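Local structure of uncharacterized DUF364 family protein (Pyrococcus horikoshii, 3NPG) at residues A187-Q201 with T210-N222. The protein is of unknown function but belongs to the DUF364 family of putative heavy-metal chelation proteins and may bind metal ions. Numbering follows the deposited sequence.
Sequences AKKAKLIVITGPTGQ and TKVTHLASMKVTN. With ACT (acetate ion), chain E.
Strands 192-196 and 214-220 run side by side and parallel in the mixed sheet of the Rossmann-like part of the chain, crossing at -17°. The backbone ladder pairs Val194 with His214, Ile195 with Leu215 and Thr196 with Ala216, and ends where Gly197 N donates to Ala216 O at 2.8 Å. At its start, Ile193 O takes both Thr213 N and His214 N, while Ile193 N donates to Thr213 OG1 at 2.9 Å; chi1 of 58° sets that hydroxyl between Thr213's own N and carbonyl carbon, facing the neighbouring strand. On one face Ile195 CG1 meets Val212 CG1 at 3.7 Å; on the other, Val194 CG1 packs on Ala216 CB near helix 107-112. Beyond the strand, the chain turns at Gly197, whose O accepts Gly200 N and Ser217 OG from opposite faces of its plane. Gln201 OE1 accepts from Val47 N of the antiparallel sheet and its NE2 donates to Met218 O, so the amide bridges two sheets; an alanine here would probably leave both Met218 O and Val47 N without their partner. The NE2 bond is 3.0 Å long, with Met218 O only 3° out of the Gln201 amide plane.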
ATOM      1  N   ALA A 187     -10.020 -19.007 -17.617  1.00 27.27           N
ATOM      2  CA  ALA A 187     -11.468 -19.262 -17.583  1.00 26.98           C
ATOM      3  C   ALA A 187     -11.808 -20.544 -18.366  1.00 30.96           C
ATOM      4  O   ALA A 187     -12.519 -20.491 -19.375  1.00 31.35           O
ATOM      5  CB  ALA A 187     -12.212 -18.078 -18.171  1.00 27.27           C
ATOM      6  N   LYS A 188     -11.285 -21.696 -17.894  1.00 26.96           N
ATOM      7  CA  LYS A 188     -11.404 -22.995 -18.575  1.00 27.02           C
ATOM      8  C   LYS A 188     -12.845 -23.515 -18.647  1.00 33.67           C
ATOM      9  O   LYS A 188     -13.251 -24.048 -19.682  1.00 35.02           O
ATOM     10  CB  LYS A 188     -10.501 -24.057 -17.889  1.00 27.81           C
ATOM     11  CG  LYS A 188      -9.062 -23.606 -17.630  1.00 22.89           C
ATOM     12  CD  LYS A 188      -8.225 -23.556 -18.899  1.00 26.88           C
ATOM     13  CE  LYS A 188      -6.778 -23.259 -18.593  1.00 28.24           C
ATOM     14  NZ  LYS A 188      -6.005 -22.973 -19.826  1.00 37.94           N
ATOM     15  N   LYS A 189     -13.596 -23.406 -17.535  1.00 30.18           N
ATOM     16  CA  LYS A 189     -14.926 -24.009 -17.390  1.00 30.41           C
ATOM     17  C   LYS A 189     -16.065 -22.935 -17.352  1.00 33.07           C
ATOM     18  O   LYS A 189     -17.256 -23.286 -17.325  1.00 31.84           O
ATOM     19  CB  LYS A 189     -14.940 -24.874 -16.109  1.00 33.51           C
ATOM     20  CG  LYS A 189     -16.158 -25.742 -15.929  1.00 55.84           C
ATOM     21  CD  LYS A 189     -15.986 -26.701 -14.764  1.00 67.21           C
ATOM     22  CE  LYS A 189     -16.774 -26.276 -13.551  1.00 75.55           C
ATOM     23  NZ  LYS A 189     -16.669 -27.269 -12.453  1.00 84.95           N
ATOM     24  N   ALA A 190     -15.692 -21.639 -17.373  1.00 29.11           N
ATOM     25  CA  ALA A 190     -16.671 -20.555 -17.298  1.00 27.86           C
ATOM     26  C   ALA A 190     -17.491 -20.443 -18.564  1.00 32.81           C
ATOM     27  O   ALA A 190     -16.940 -20.454 -19.670  1.00 32.69           O
ATOM     28  CB  ALA A 190     -15.982 -19.239 -16.996  1.00 27.49           C
ATOM     29  N   LYS A 191     -18.819 -20.384 -18.408  1.00 30.14           N
ATOM     30  CA  LYS A 191     -19.755 -20.251 -19.534  1.00 30.57           C
ATOM     31  C   LYS A 191     -20.303 -18.818 -19.627  1.00 33.90           C
ATOM     32  O   LYS A 191     -20.904 -18.439 -20.641  1.00 33.82           O
ATOM     33  CB  LYS A 191     -20.913 -21.284 -19.421  1.00 34.24           C
ATOM     34  CG  LYS A 191     -21.407 -21.531 -17.991  1.00 51.31           C
ATOM     35  CD  LYS A 191     -22.372 -22.707 -17.929  1.00 62.35           C
ATOM     36  CE  LYS A 191     -22.858 -22.952 -16.532  1.00 70.81           C
ATOM     37  NZ  LYS A 191     -23.809 -24.090 -16.475  1.00 78.74           N
ATOM     38  N   LEU A 192     -20.038 -18.008 -18.590  1.00 29.68           N
ATOM     39  CA  LEU A 192     -20.514 -16.637 -18.495  1.00 28.64           C
ATOM     40  C   LEU A 192     -19.387 -15.723 -17.975  1.00 31.49           C
ATOM     41  O   LEU A 192     -18.965 -15.866 -16.830  1.00 31.56           O
ATOM     42  CB  LEU A 192     -21.736 -16.592 -17.545  1.00 28.82           C
ATOM     43  CG  LEU A 192     -22.422 -15.236 -17.357  1.00 33.58           C
ATOM     44  CD1 LEU A 192     -23.118 -14.789 -18.631  1.00 34.02           C
ATOM     45  CD2 LEU A 192     -23.420 -15.306 -16.253  1.00 37.04           C
ATOM     46  N   ILE A 193     -18.852 -14.834 -18.848  1.00 26.72           N
ATOM     47  CA  ILE A 193     -17.788 -13.889 -18.480  1.00 25.45           C
ATOM     48  C   ILE A 193     -18.260 -12.461 -18.728  1.00 29.66           C
ATOM     49  O   ILE A 193     -18.453 -12.062 -19.882  1.00 29.24           O
ATOM     50  CB  ILE A 193     -16.444 -14.208 -19.212  1.00 28.02           C
ATOM     51  CG1 ILE A 193     -15.985 -15.661 -18.914  1.00 28.96           C
ATOM     52  CG2 ILE A 193     -15.355 -13.184 -18.833  1.00 26.59           C
ATOM     53  CD1 ILE A 193     -14.881 -16.139 -19.744  1.00 35.09           C
ATOM     54  N   VAL A 194     -18.494 -11.705 -17.641  1.00 26.85           N
ATOM     55  CA  VAL A 194     -19.003 -10.333 -17.722  1.00 26.47           C
ATOM     56  C   VAL A 194     -17.917  -9.322 -17.344  1.00 30.92           C
ATOM     57  O   VAL A 194     -17.364  -9.390 -16.243  1.00 30.65           O
ATOM     58  CB  VAL A 194     -20.277 -10.145 -16.845  1.00 30.12           C
ATOM     59  CG1 VAL A 194     -20.909  -8.781 -17.084  1.00 29.30           C
ATOM     60  CG2 VAL A 194     -21.286 -11.258 -17.098  1.00 30.70           C
ATOM     61  N   ILE A 195     -17.621  -8.380 -18.249  1.00 27.81           N
ATOM     62  CA  ILE A 195     -16.674  -7.291 -17.978  1.00 27.41           C
ATOM     63  C   ILE A 195     -17.487  -6.046 -17.600  1.00 30.43           C
ATOM     64  O   ILE A 195     -18.165  -5.470 -18.453  1.00 29.13           O
ATOM     65  CB  ILE A 195     -15.724  -7.048 -19.199  1.00 30.88           C
ATOM     66  CG1 ILE A 195     -15.048  -8.373 -19.683  1.00 31.73           C
ATOM     67  CG2 ILE A 195     -14.688  -5.965 -18.899  1.00 31.74           C
ATOM     68  CD1 ILE A 195     -14.255  -9.179 -18.584  1.00 39.96           C
ATOM     69  N   THR A 196     -17.537  -5.729 -16.294  1.00 27.98           N
ATOM     70  CA  THR A 196     -18.415  -4.679 -15.778  1.00 28.04           C
ATOM     71  C   THR A 196     -17.682  -3.413 -15.342  1.00 31.30           C
ATOM     72  O   THR A 196     -16.617  -3.487 -14.727  1.00 31.14           O
ATOM     73  CB  THR A 196     -19.338  -5.236 -14.674  1.00 37.99           C
ATOM     74  OG1 THR A 196     -20.290  -4.235 -14.312  1.00 41.42           O
ATOM     75  CG2 THR A 196     -18.569  -5.696 -13.439  1.00 35.69           C
ATOM     76  N   GLY A 197     -18.306  -2.264 -15.604  1.00 27.02           N
ATOM     77  CA  GLY A 197     -17.778  -0.967 -15.204  1.00 26.36           C
ATOM     78  C   GLY A 197     -17.687   0.039 -16.333  1.00 29.30           C
ATOM     79  O   GLY A 197     -17.673  -0.336 -17.510  1.00 29.44           O
ATOM     80  N   PRO A 198     -17.537   1.347 -15.997  1.00 25.00           N
ATOM     81  CA  PRO A 198     -17.422   2.377 -17.059  1.00 24.00           C
ATOM     82  C   PRO A 198     -16.236   2.176 -18.022  1.00 26.69           C
ATOM     83  O   PRO A 198     -16.279   2.682 -19.136  1.00 26.80           O
ATOM     84  CB  PRO A 198     -17.293   3.690 -16.270  1.00 25.66           C
ATOM     85  CG  PRO A 198     -17.885   3.400 -14.942  1.00 30.52           C
ATOM     86  CD  PRO A 198     -17.571   1.957 -14.653  1.00 26.31           C
ATOM     87  N   THR A 199     -15.187   1.428 -17.601  1.00 22.06           N
ATOM     88  CA  THR A 199     -14.031   1.153 -18.476  1.00 21.40           C
ATOM     89  C   THR A 199     -14.418   0.135 -19.603  1.00 24.97           C
ATOM     90  O   THR A 199     -13.697   0.005 -20.602  1.00 25.56           O
ATOM     91  CB  THR A 199     -12.805   0.698 -17.636  1.00 24.38           C
ATOM     92  OG1 THR A 199     -12.663   1.552 -16.495  1.00 25.67           O
ATOM     93  CG2 THR A 199     -11.513   0.694 -18.441  1.00 19.03           C
ATOM     94  N   GLY A 200     -15.574  -0.513 -19.446  1.00 19.38           N
ATOM     95  CA  GLY A 200     -16.089  -1.469 -20.422  1.00 18.38           C
ATOM     96  C   GLY A 200     -16.958  -0.833 -21.492  1.00 20.21           C
ATOM     97  O   GLY A 200     -17.819  -1.501 -22.071  1.00 19.49           O
ATOM     98  N   GLN A 201     -16.710   0.464 -21.795  1.00 16.07           N
ATOM     99  CA  GLN A 201     -17.456   1.225 -22.809  1.00 15.83           C
ATOM    100  C   GLN A 201     -17.065   0.823 -24.231  1.00 21.11           C
ATOM    101  O   GLN A 201     -17.638   1.341 -25.191  1.00 20.14           O
ATOM    102  CB  GLN A 201     -17.228   2.734 -22.620  1.00 16.90           C
ATOM    103  CG  GLN A 201     -18.094   3.368 -21.543  1.00 22.97           C
ATOM    104  CD  GLN A 201     -17.726   4.817 -21.309  1.00 30.63           C
ATOM    105  OE1 GLN A 201     -16.573   5.223 -21.454  1.00 23.61           O
ATOM    106  NE2 GLN A 201     -18.697   5.619 -20.904  1.00 21.82           N
ATOM    107  N   THR A 210     -13.125 -13.824 -28.343  1.00 27.00           N
ATOM    108  CA  THR A 210     -12.684 -14.045 -26.958  1.00 26.00           C
ATOM    109  C   THR A 210     -13.744 -14.799 -26.154  1.00 29.07           C
ATOM    110  O   THR A 210     -14.863 -14.992 -26.635  1.00 28.59           O
ATOM    111  CB  THR A 210     -12.287 -12.710 -26.275  1.00 30.39           C
ATOM    112  OG1 THR A 210     -13.461 -11.943 -26.016  1.00 28.30           O
ATOM    113  CG2 THR A 210     -11.290 -11.902 -27.092  1.00 27.89           C
ATOM    114  N   LYS A 211     -13.399 -15.206 -24.923  1.00 25.71           N
ATOM    115  CA  LYS A 211     -14.324 -15.925 -24.046  1.00 26.06           C
ATOM    116  C   LYS A 211     -15.344 -14.978 -23.379  1.00 30.79           C
ATOM    117  O   LYS A 211     -16.312 -15.451 -22.774  1.00 32.16           O
ATOM    118  CB  LYS A 211     -13.558 -16.730 -22.986  1.00 28.73           C
ATOM    119  CG  LYS A 211     -12.787 -17.918 -23.550  1.00 43.42           C
ATOM    120  CD  LYS A 211     -12.186 -18.761 -22.437  1.00 54.42           C
ATOM    121  CE  LYS A 211     -11.332 -19.883 -22.965  1.00 66.52           C
ATOM    122  NZ  LYS A 211     -10.675 -20.633 -21.865  1.00 73.67           N
ATOM    123  N   VAL A 212     -15.136 -13.634 -23.506  1.00 26.05           N
ATOM    124  CA  VAL A 212     -16.059 -12.622 -22.951  1.00 25.03           C
ATOM    125  C   VAL A 212     -17.448 -12.804 -23.564  1.00 28.26           C
ATOM    126  O   VAL A 212     -17.575 -12.864 -24.794  1.00 28.09           O
ATOM    127  CB  VAL A 212     -15.531 -11.165 -23.170  1.00 28.55           C
ATOM    128  CG1 VAL A 212     -16.509 -10.133 -22.612  1.00 27.84           C
ATOM    129  CG2 VAL A 212     -14.146 -10.982 -22.557  1.00 28.15           C
ATOM    130  N   THR A 213     -18.480 -12.927 -22.716  1.00 24.17           N
ATOM    131  CA  THR A 213     -19.850 -13.160 -23.195  1.00 23.78           C
ATOM    132  C   THR A 213     -20.694 -11.888 -23.182  1.00 26.44           C
ATOM    133  O   THR A 213     -21.524 -11.693 -24.070  1.00 26.14           O
ATOM    134  CB  THR A 213     -20.505 -14.290 -22.402  1.00 27.65           C
ATOM    135  OG1 THR A 213     -20.499 -13.942 -21.013  1.00 26.28           O
ATOM    136  CG2 THR A 213     -19.802 -15.642 -22.619  1.00 24.98           C
ATOM    137  N   HIS A 214     -20.498 -11.031 -22.166  1.00 22.56           N
ATOM    138  CA  HIS A 214     -21.273  -9.800 -22.012  1.00 21.64           C
ATOM    139  C   HIS A 214     -20.385  -8.617 -21.653  1.00 24.24           C
ATOM    140  O   HIS A 214     -19.291  -8.800 -21.113  1.00 22.51           O
ATOM    141  CB  HIS A 214     -22.359  -9.977 -20.927  1.00 22.48           C
ATOM    142  CG  HIS A 214     -23.379 -11.021 -21.250  1.00 27.05           C
ATOM    143  ND1 HIS A 214     -23.124 -12.364 -21.051  1.00 29.41           N
ATOM    144  CD2 HIS A 214     -24.650 -10.880 -21.691  1.00 29.39           C
ATOM    145  CE1 HIS A 214     -24.225 -12.997 -21.425  1.00 29.35           C
ATOM    146  NE2 HIS A 214     -25.172 -12.145 -21.804  1.00 29.72           N
ATOM    147  N   LEU A 215     -20.884  -7.401 -21.906  1.00 21.56           N
ATOM    148  CA  LEU A 215     -20.249  -6.158 -21.500  1.00 21.20           C
ATOM    149  C   LEU A 215     -21.252  -5.336 -20.716  1.00 25.28           C
ATOM    150  O   LEU A 215     -22.303  -4.977 -21.250  1.00 25.04           O
ATOM    151  CB  LEU A 215     -19.753  -5.361 -22.730  1.00 21.41           C
ATOM    152  CG  LEU A 215     -18.364  -5.733 -23.260  1.00 26.35           C
ATOM    153  CD1 LEU A 215     -18.112  -5.096 -24.609  1.00 26.49           C
ATOM    154  CD2 LEU A 215     -17.266  -5.334 -22.270  1.00 27.99           C
ATOM    155  N   ALA A 216     -20.981  -5.113 -19.421  1.00 22.14           N
ATOM    156  CA  ALA A 216     -21.854  -4.302 -18.573  1.00 22.14           C
ATOM    157  C   ALA A 216     -21.213  -2.950 -18.307  1.00 27.11           C
ATOM    158  O   ALA A 216     -20.254  -2.857 -17.539  1.00 26.85           O
ATOM    159  CB  ALA A 216     -22.133  -5.016 -17.270  1.00 22.76           C
ATOM    160  N   SER A 217     -21.685  -1.916 -19.002  1.00 24.92           N
ATOM    161  CA  SER A 217     -21.112  -0.585 -18.887  1.00 25.41           C
ATOM    162  C   SER A 217     -22.208   0.485 -18.881  1.00 32.28           C
ATOM    163  O   SER A 217     -23.374   0.170 -18.608  1.00 31.94           O
ATOM    164  CB  SER A 217     -20.129  -0.337 -20.023  1.00 28.69           C
ATOM    165  OG  SER A 217     -19.319   0.792 -19.754  1.00 40.56           O
HETATM  166  N   MSE A 218     -21.835   1.757 -19.153  1.00 30.56           N
HETATM  167  CA  MSE A 218     -22.784   2.870 -19.171  1.00 31.51           C
HETATM  168  C   MSE A 218     -22.432   3.905 -20.242  1.00 33.40           C
HETATM  169  O   MSE A 218     -21.252   4.154 -20.504  1.00 32.67           O
HETATM  170  CB  MSE A 218     -22.874   3.533 -17.788  1.00 34.83           C
HETATM  171  CG  MSE A 218     -21.555   4.152 -17.318  1.00 43.03           C
HETATM  172 SE   MSE A 218     -21.580   4.587 -15.445  0.75 53.22          SE
HETATM  173  CE  MSE A 218     -21.701   2.745 -14.689  1.00 49.65           C
ATOM    174  N   LYS A 219     -23.457   4.522 -20.847  1.00 28.39           N
ATOM    175  CA  LYS A 219     -23.261   5.555 -21.855  1.00 26.99           C
ATOM    176  C   LYS A 219     -23.632   6.916 -21.293  1.00 29.45           C
ATOM    177  O   LYS A 219     -24.704   7.069 -20.708  1.00 28.31           O
ATOM    178  CB  LYS A 219     -24.079   5.248 -23.126  1.00 29.21           C
ATOM    179  CG  LYS A 219     -23.839   6.247 -24.262  1.00 33.66           C
ATOM    180  CD  LYS A 219     -24.630   5.901 -25.498  1.00 41.67           C
ATOM    181  CE  LYS A 219     -24.373   6.883 -26.609  1.00 50.41           C
ATOM    182  NZ  LYS A 219     -25.162   6.556 -27.822  1.00 60.08           N
ATOM    183  N   VAL A 220     -22.751   7.913 -21.481  1.00 26.09           N
ATOM    184  CA  VAL A 220     -22.984   9.279 -21.010  1.00 26.25           C
ATOM    185  C   VAL A 220     -24.138   9.935 -21.792  1.00 30.72           C
ATOM    186  O   VAL A 220     -24.066  10.054 -23.017  1.00 30.10           O
ATOM    187  CB  VAL A 220     -21.690  10.129 -21.072  1.00 30.07           C
ATOM    188  CG1 VAL A 220     -21.941  11.536 -20.557  1.00 30.52           C
ATOM    189  CG2 VAL A 220     -20.557   9.464 -20.294  1.00 29.50           C
ATOM    190  N   THR A 221     -25.212  10.337 -21.080  1.00 28.02           N
ATOM    191  CA  THR A 221     -26.381  10.977 -21.699  1.00 28.65           C
ATOM    192  C   THR A 221     -26.210  12.497 -21.788  1.00 32.81           C
ATOM    193  O   THR A 221     -26.695  13.110 -22.733  1.00 32.94           O
ATOM    194  CB  THR A 221     -27.679  10.571 -20.971  1.00 36.87           C
ATOM    195  OG1 THR A 221     -27.540  10.821 -19.569  1.00 37.61           O
ATOM    196  CG2 THR A 221     -28.040   9.120 -21.204  1.00 33.75           C
ATOM    197  N   ASN A 222     -25.520  13.102 -20.797  1.00 29.13           N
ATOM    198  CA  ASN A 222     -25.219  14.536 -20.791  1.00 29.01           C
ATOM    199  C   ASN A 222     -23.717  14.723 -20.598  1.00 32.15           C
ATOM    200  O   ASN A 222     -23.211  14.576 -19.484  1.00 31.22           O
ATOM    201  CB  ASN A 222     -26.010  15.261 -19.679  1.00 30.00           C
ATOM    202  CG  ASN A 222     -26.031  16.775 -19.810  1.00 45.15           C
ATOM    203  OD1 ASN A 222     -25.010  17.429 -20.073  1.00 37.39           O
ATOM    204  ND2 ASN A 222     -27.183  17.367 -19.557  1.00 35.65           N
TER
HETATM  205  C   ACT E 251     -14.316   0.215 -13.954  1.00 39.69           C
HETATM  206  O   ACT E 251     -13.693  -0.461 -14.708  1.00 39.43           O
HETATM  207  OXT ACT E 251     -14.322   1.385 -14.123  1.00 38.80           O
HETATM  208  CH3 ACT E 251     -15.070  -0.415 -12.785  1.00 39.70           C